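Local coordinates for protein beta-N-acetylhexosaminidase (Bacteroides fragilis, PDB 4PYS) that probably releases terminal beta-linked N-acetylhexosamine residues from glycans or glycoconjugates by hydrolysis, as a family 20 glycoside hydrolase with a TIM-barrel catalytic domain, at residues 151-161 against 447-458. Numbering follows the deposited sequence.
Sequences KYIDMASMLKM and DRRVFPRILALA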
loop_
_atom_site.group_PDB
_atom_site.type_symbol
_atom_site.label_atom_id
_atom_site.label_comp_id
_atom_site.label_asym_id
_atom_site.label_seq_id
_atom_site.Cartn_x
_atom_site.Cartn_y
_atom_site.Cartn_z
ATOM N N LYS A 151 6.249 -9.646 5.077
ATOM C CA LYS A 151 6.194 -10.337 3.787
ATOM C C LYS A 151 5.530 -9.483 2.717
ATOM O O LYS A 151 5.981 -9.448 1.567
ATOM C CB LYS A 151 5.435 -11.662 3.932
ATOM C CG LYS A 151 5.033 -12.312 2.591
ATOM C CD LYS A 151 4.428 -13.699 2.805
ATOM C CE LYS A 151 3.974 -14.331 1.463
ATOM N NZ LYS A 151 3.423 -15.717 1.675
ATOM N N TYR A 152 4.468 -8.778 3.087
ATOM C CA TYR A 152 3.760 -7.973 2.089
ATOM C C TYR A 152 4.384 -6.607 1.863
ATOM O O TYR A 152 4.266 -6.032 0.772
ATOM C CB TYR A 152 2.254 -7.928 2.403
ATOM C CG TYR A 152 1.709 -9.316 2.238
ATOM C CD1 TYR A 152 1.637 -9.899 0.977
ATOM C CD2 TYR A 152 1.341 -10.076 3.335
ATOM C CE1 TYR A 152 1.184 -11.199 0.813
ATOM C CE2 TYR A 152 0.875 -11.372 3.178
ATOM C CZ TYR A 152 0.802 -11.925 1.924
ATOM O OH TYR A 152 0.356 -13.219 1.788
ATOM N N ILE A 153 5.084 -6.094 2.871
ATOM C CA ILE A 153 5.912 -4.908 2.660
ATOM C C ILE A 153 7.054 -5.265 1.702
ATOM O O ILE A 153 7.366 -4.521 0.762
ATOM C CB ILE A 153 6.476 -4.418 3.995
ATOM C CG1 ILE A 153 5.351 -3.776 4.812
ATOM C CG2 ILE A 153 7.656 -3.443 3.768
ATOM C CD1 ILE A 153 5.738 -3.405 6.252
ATOM N N ASP A 154 7.666 -6.422 1.933
ATOM C CA ASP A 154 8.728 -6.896 1.050
ATOM C C ASP A 154 8.191 -7.089 -0.368
ATOM O O ASP A 154 8.866 -6.754 -1.352
ATOM C CB ASP A 154 9.296 -8.208 1.601
ATOM C CG ASP A 154 10.675 -8.532 1.063
ATOM O OD1 ASP A 154 11.533 -7.618 0.993
ATOM O OD2 ASP A 154 10.902 -9.711 0.711
HETATM N N MSE A 155 6.972 -7.615 -0.483
HETATM C CA MSE A 155 6.345 -7.775 -1.801
HETATM C C MSE A 155 6.176 -6.428 -2.492
HETATM O O MSE A 155 6.468 -6.277 -3.687
HETATM C CB MSE A 155 4.976 -8.448 -1.672
HETATM C CG MSE A 155 4.242 -8.499 -3.003
HETATM SE SE MSE A 155 2.328 -8.755 -2.764
HETATM C CE MSE A 155 1.919 -6.976 -2.100
ATOM N N ALA A 156 5.711 -5.443 -1.745
ATOM C CA ALA A 156 5.453 -4.127 -2.325
ATOM C C ALA A 156 6.745 -3.574 -2.907
ATOM O O ALA A 156 6.767 -3.076 -4.027
ATOM C CB ALA A 156 4.886 -3.189 -1.254
ATOM N N SER A 157 7.830 -3.696 -2.155
ATOM C CA SER A 157 9.138 -3.214 -2.619
ATOM C C SER A 157 9.603 -3.990 -3.841
ATOM O O SER A 157 10.127 -3.410 -4.799
ATOM C CB SER A 157 10.175 -3.369 -1.506
ATOM O OG SER A 157 11.408 -2.768 -1.889
HETATM N N MSE A 158 9.387 -5.299 -3.810
HETATM C CA MSE A 158 9.787 -6.178 -4.906
HETATM C C MSE A 158 9.123 -5.765 -6.216
HETATM O O MSE A 158 9.703 -5.925 -7.292
HETATM C CB MSE A 158 9.411 -7.633 -4.558
HETATM C CG MSE A 158 9.724 -8.641 -5.649
HETATM SE SE MSE A 158 9.133 -10.414 -5.084
HETATM C CE MSE A 158 7.193 -10.076 -5.180
ATOM N N LEU A 159 7.910 -5.230 -6.114
ATOM C CA LEU A 159 7.122 -4.867 -7.286
ATOM C C LEU A 159 7.247 -3.372 -7.577
ATOM O O LEU A 159 6.483 -2.816 -8.376
ATOM C CB LEU A 159 5.657 -5.239 -7.045
ATOM C CG LEU A 159 5.421 -6.757 -6.926
ATOM C CD1 LEU A 159 3.960 -7.065 -6.677
ATOM C CD2 LEU A 159 5.897 -7.478 -8.163
ATOM N N LYS A 160 8.228 -2.747 -6.929
ATOM C CA LYS A 160 8.547 -1.322 -7.095
ATOM C C LYS A 160 7.439 -0.346 -6.664
ATOM O O LYS A 160 7.377 0.778 -7.143
ATOM C CB LYS A 160 9.029 -1.031 -8.529
ATOM C CG LYS A 160 10.308 -1.823 -8.887
ATOM C CD LYS A 160 10.995 -1.209 -10.121
ATOM C CE LYS A 160 12.344 -1.849 -10.417
ATOM N NZ LYS A 160 12.191 -3.213 -11.048
HETATM N N MSE A 161 6.589 -0.770 -5.738
HETATM C CA MSE A 161 5.655 0.169 -5.116
HETATM C C MSE A 161 6.370 1.000 -4.086
HETATM O O MSE A 161 7.530 0.720 -3.756
HETATM C CB MSE A 161 4.515 -0.608 -4.476
HETATM C CG MSE A 161 3.795 -1.417 -5.522
HETATM SE SE MSE A 161 2.270 -2.310 -4.709
HETATM C CE MSE A 161 1.750 -3.395 -6.258
ATOM N N ASP A 447 -2.202 -15.200 -0.436
ATOM C CA ASP A 447 -1.442 -15.228 -1.694
ATOM C C ASP A 447 -2.275 -15.638 -2.915
ATOM O O ASP A 447 -2.079 -15.102 -4.003
ATOM C CB ASP A 447 -0.233 -16.168 -1.585
ATOM C CG ASP A 447 0.917 -15.561 -0.807
ATOM O OD1 ASP A 447 0.866 -14.350 -0.505
ATOM O OD2 ASP A 447 1.873 -16.305 -0.492
ATOM N N ARG A 448 -3.205 -16.577 -2.744
ATOM C CA ARG A 448 -3.952 -17.078 -3.906
ATOM C C ARG A 448 -4.899 -16.019 -4.459
ATOM O O ARG A 448 -5.353 -16.111 -5.602
ATOM C CB ARG A 448 -4.713 -18.357 -3.561
ATOM C CG ARG A 448 -5.945 -18.135 -2.707
ATOM C CD ARG A 448 -6.478 -19.449 -2.189
ATOM N NE ARG A 448 -5.776 -19.888 -0.983
ATOM C CZ ARG A 448 -6.182 -20.887 -0.210
ATOM N NH1 ARG A 448 -7.277 -21.562 -0.529
ATOM N NH2 ARG A 448 -5.502 -21.211 0.884
ATOM N N ARG A 449 -5.175 -14.992 -3.653
ATOM C CA ARG A 449 -5.956 -13.840 -4.100
ATOM C C ARG A 449 -5.056 -12.752 -4.689
ATOM O O ARG A 449 -5.373 -12.124 -5.705
ATOM C CB ARG A 449 -6.721 -13.251 -2.898
ATOM C CG ARG A 449 -7.927 -14.065 -2.462
ATOM C CD ARG A 449 -8.224 -13.829 -0.973
ATOM N NE ARG A 449 -9.505 -14.427 -0.608
ATOM C CZ ARG A 449 -9.703 -15.729 -0.444
ATOM N NH1 ARG A 449 -8.698 -16.589 -0.589
ATOM N NH2 ARG A 449 -10.910 -16.176 -0.129
ATOM N N VAL A 450 -3.925 -12.521 -4.037
ATOM C CA VAL A 450 -3.031 -11.440 -4.430
ATOM C C VAL A 450 -2.313 -11.719 -5.756
ATOM O O VAL A 450 -2.253 -10.840 -6.623
ATOM C CB VAL A 450 -2.026 -11.148 -3.319
ATOM C CG1 VAL A 450 -0.975 -10.144 -3.792
ATOM C CG2 VAL A 450 -2.766 -10.602 -2.082
ATOM N N PHE A 451 -1.786 -12.936 -5.911
ATOM C CA PHE A 451 -1.049 -13.322 -7.132
ATOM C C PHE A 451 -1.873 -14.226 -8.028
ATOM O O PHE A 451 -2.511 -15.153 -7.539
ATOM C CB PHE A 451 0.230 -14.075 -6.748
ATOM C CG PHE A 451 1.279 -13.191 -6.138
ATOM C CD1 PHE A 451 1.296 -12.963 -4.771
ATOM C CD2 PHE A 451 2.228 -12.572 -6.941
ATOM C CE1 PHE A 451 2.256 -12.130 -4.208
ATOM C CE2 PHE A 451 3.190 -11.741 -6.387
ATOM C CZ PHE A 451 3.196 -11.529 -5.019
ATOM N N PRO A 452 -1.791 -14.032 -9.358
ATOM C CA PRO A 452 -0.901 -13.112 -10.070
ATOM C C PRO A 452 -1.496 -11.745 -10.369
ATOM O O PRO A 452 -0.819 -10.955 -10.994
ATOM C CB PRO A 452 -0.672 -13.834 -11.413
ATOM C CG PRO A 452 -1.973 -14.552 -11.643
ATOM C CD PRO A 452 -2.433 -15.005 -10.267
ATOM N N ARG A 453 -2.724 -11.455 -9.961
ATOM C CA ARG A 453 -3.326 -10.200 -10.412
ATOM C C ARG A 453 -2.593 -8.945 -9.942
ATOM O O ARG A 453 -2.615 -7.915 -10.620
ATOM C CB ARG A 453 -4.812 -10.153 -10.064
ATOM C CG ARG A 453 -5.637 -11.177 -10.860
ATOM C CD ARG A 453 -7.084 -11.258 -10.364
ATOM N NE ARG A 453 -7.117 -11.589 -8.938
ATOM C CZ ARG A 453 -8.192 -11.499 -8.166
ATOM N NH1 ARG A 453 -9.352 -11.099 -8.673
ATOM N NH2 ARG A 453 -8.101 -11.805 -6.873
ATOM N N ILE A 454 -1.910 -9.018 -8.808
ATOM C CA ILE A 454 -1.132 -7.840 -8.375
ATOM C C ILE A 454 -0.018 -7.475 -9.366
ATOM O O ILE A 454 0.434 -6.330 -9.427
ATOM C CB ILE A 454 -0.544 -8.022 -6.953
ATOM C CG1 ILE A 454 -0.097 -6.658 -6.401
ATOM C CG2 ILE A 454 0.605 -9.034 -6.951
ATOM C CD1 ILE A 454 -0.255 -6.517 -4.932
ATOM N N LEU A 455 0.422 -8.442 -10.167
ATOM C CA LEU A 455 1.489 -8.145 -11.107
ATOM C C LEU A 455 0.982 -7.208 -12.195
ATOM O O LEU A 455 1.738 -6.394 -12.721
ATOM C CB LEU A 455 2.018 -9.442 -11.743
ATOM C CG LEU A 455 2.693 -10.411 -10.775
ATOM C CD1 LEU A 455 3.080 -11.696 -11.499
ATOM C CD2 LEU A 455 3.928 -9.765 -10.181
ATOM N N ALA A 456 -0.291 -7.337 -12.547
ATOM C CA ALA A 456 -0.865 -6.457 -13.563
ATOM C C ALA A 456 -1.006 -5.056 -12.992
ATOM O O ALA A 456 -0.759 -4.066 -13.679
ATOM C CB ALA A 456 -2.205 -6.986 -14.032
ATOM N N LEU A 457 -1.388 -4.975 -11.721
ATOM C CA LEU A 457 -1.484 -3.675 -11.051
ATOM C C LEU A 457 -0.112 -3.023 -10.928
ATOM O O LEU A 457 0.038 -1.830 -11.208
ATOM C CB LEU A 457 -2.155 -3.827 -9.674
ATOM C CG LEU A 457 -3.621 -4.257 -9.777
ATOM C CD1 LEU A 457 -4.209 -4.616 -8.410
ATOM C CD2 LEU A 457 -4.451 -3.173 -10.466
ATOM N N ALA A 458 0.900 -3.790 -10.533
ATOM C CA ALA A 458 2.267 -3.251 -10.444
ATOM C C ALA A 458 2.772 -2.777 -11.786
ATOM O O ALA A 458 3.476 -1.775 -11.874
ATOM C CB ALA A 458 3.227 -4.288 -9.862
HETATM O O HOH W 1 4.807 -0.674 -9.147
#
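Between Leu159 and Ala458 the two backbones come within 6.0 Å, CA to CA, where the small Ala458 lets its CB rest on Leu159 CB, consistent with the close approach; at Tyr152 and Asp447 the CA atoms stand 9.7 Å apart, a gap spanned by the Tyr152 ring and hydroxyl and the Asp447 carboxylate. Helix 146-158 closes in a Schellman motif with Lys160 at positive phi. Asp447 divides its carboxylate: OD2 takes Lys151 NZ at 2.7 Å on the syn side, a salt bridge that the fully extended Lys151 chain can reach, and OD1 accepts from Tyr152 OH at 2.6 Å, from above the carboxylate plane. Selenomethionine Met155 has CG anti to the backbone N (chi1 174°), carrying SE obliquely beside the Phe451 ring, 4.6 Å from its centroid, a Met-aromatic contact; the bend at chi3 (73°) turns CE to Ile454 CD1. Met161 CE lies on Ile454 CG1; such flexible chains fit between ring and branched side chains. Leu159 forks, CD1 to Ile454 CG2 and CD2 to Leu455 CD2. The contact packs helical segments following the parallel neighbours 132-138 and 428-435, with Phe135 beneath. The bonds from Lys151 and Tyr152 would favour an anionic Asp447 beside this apolar core.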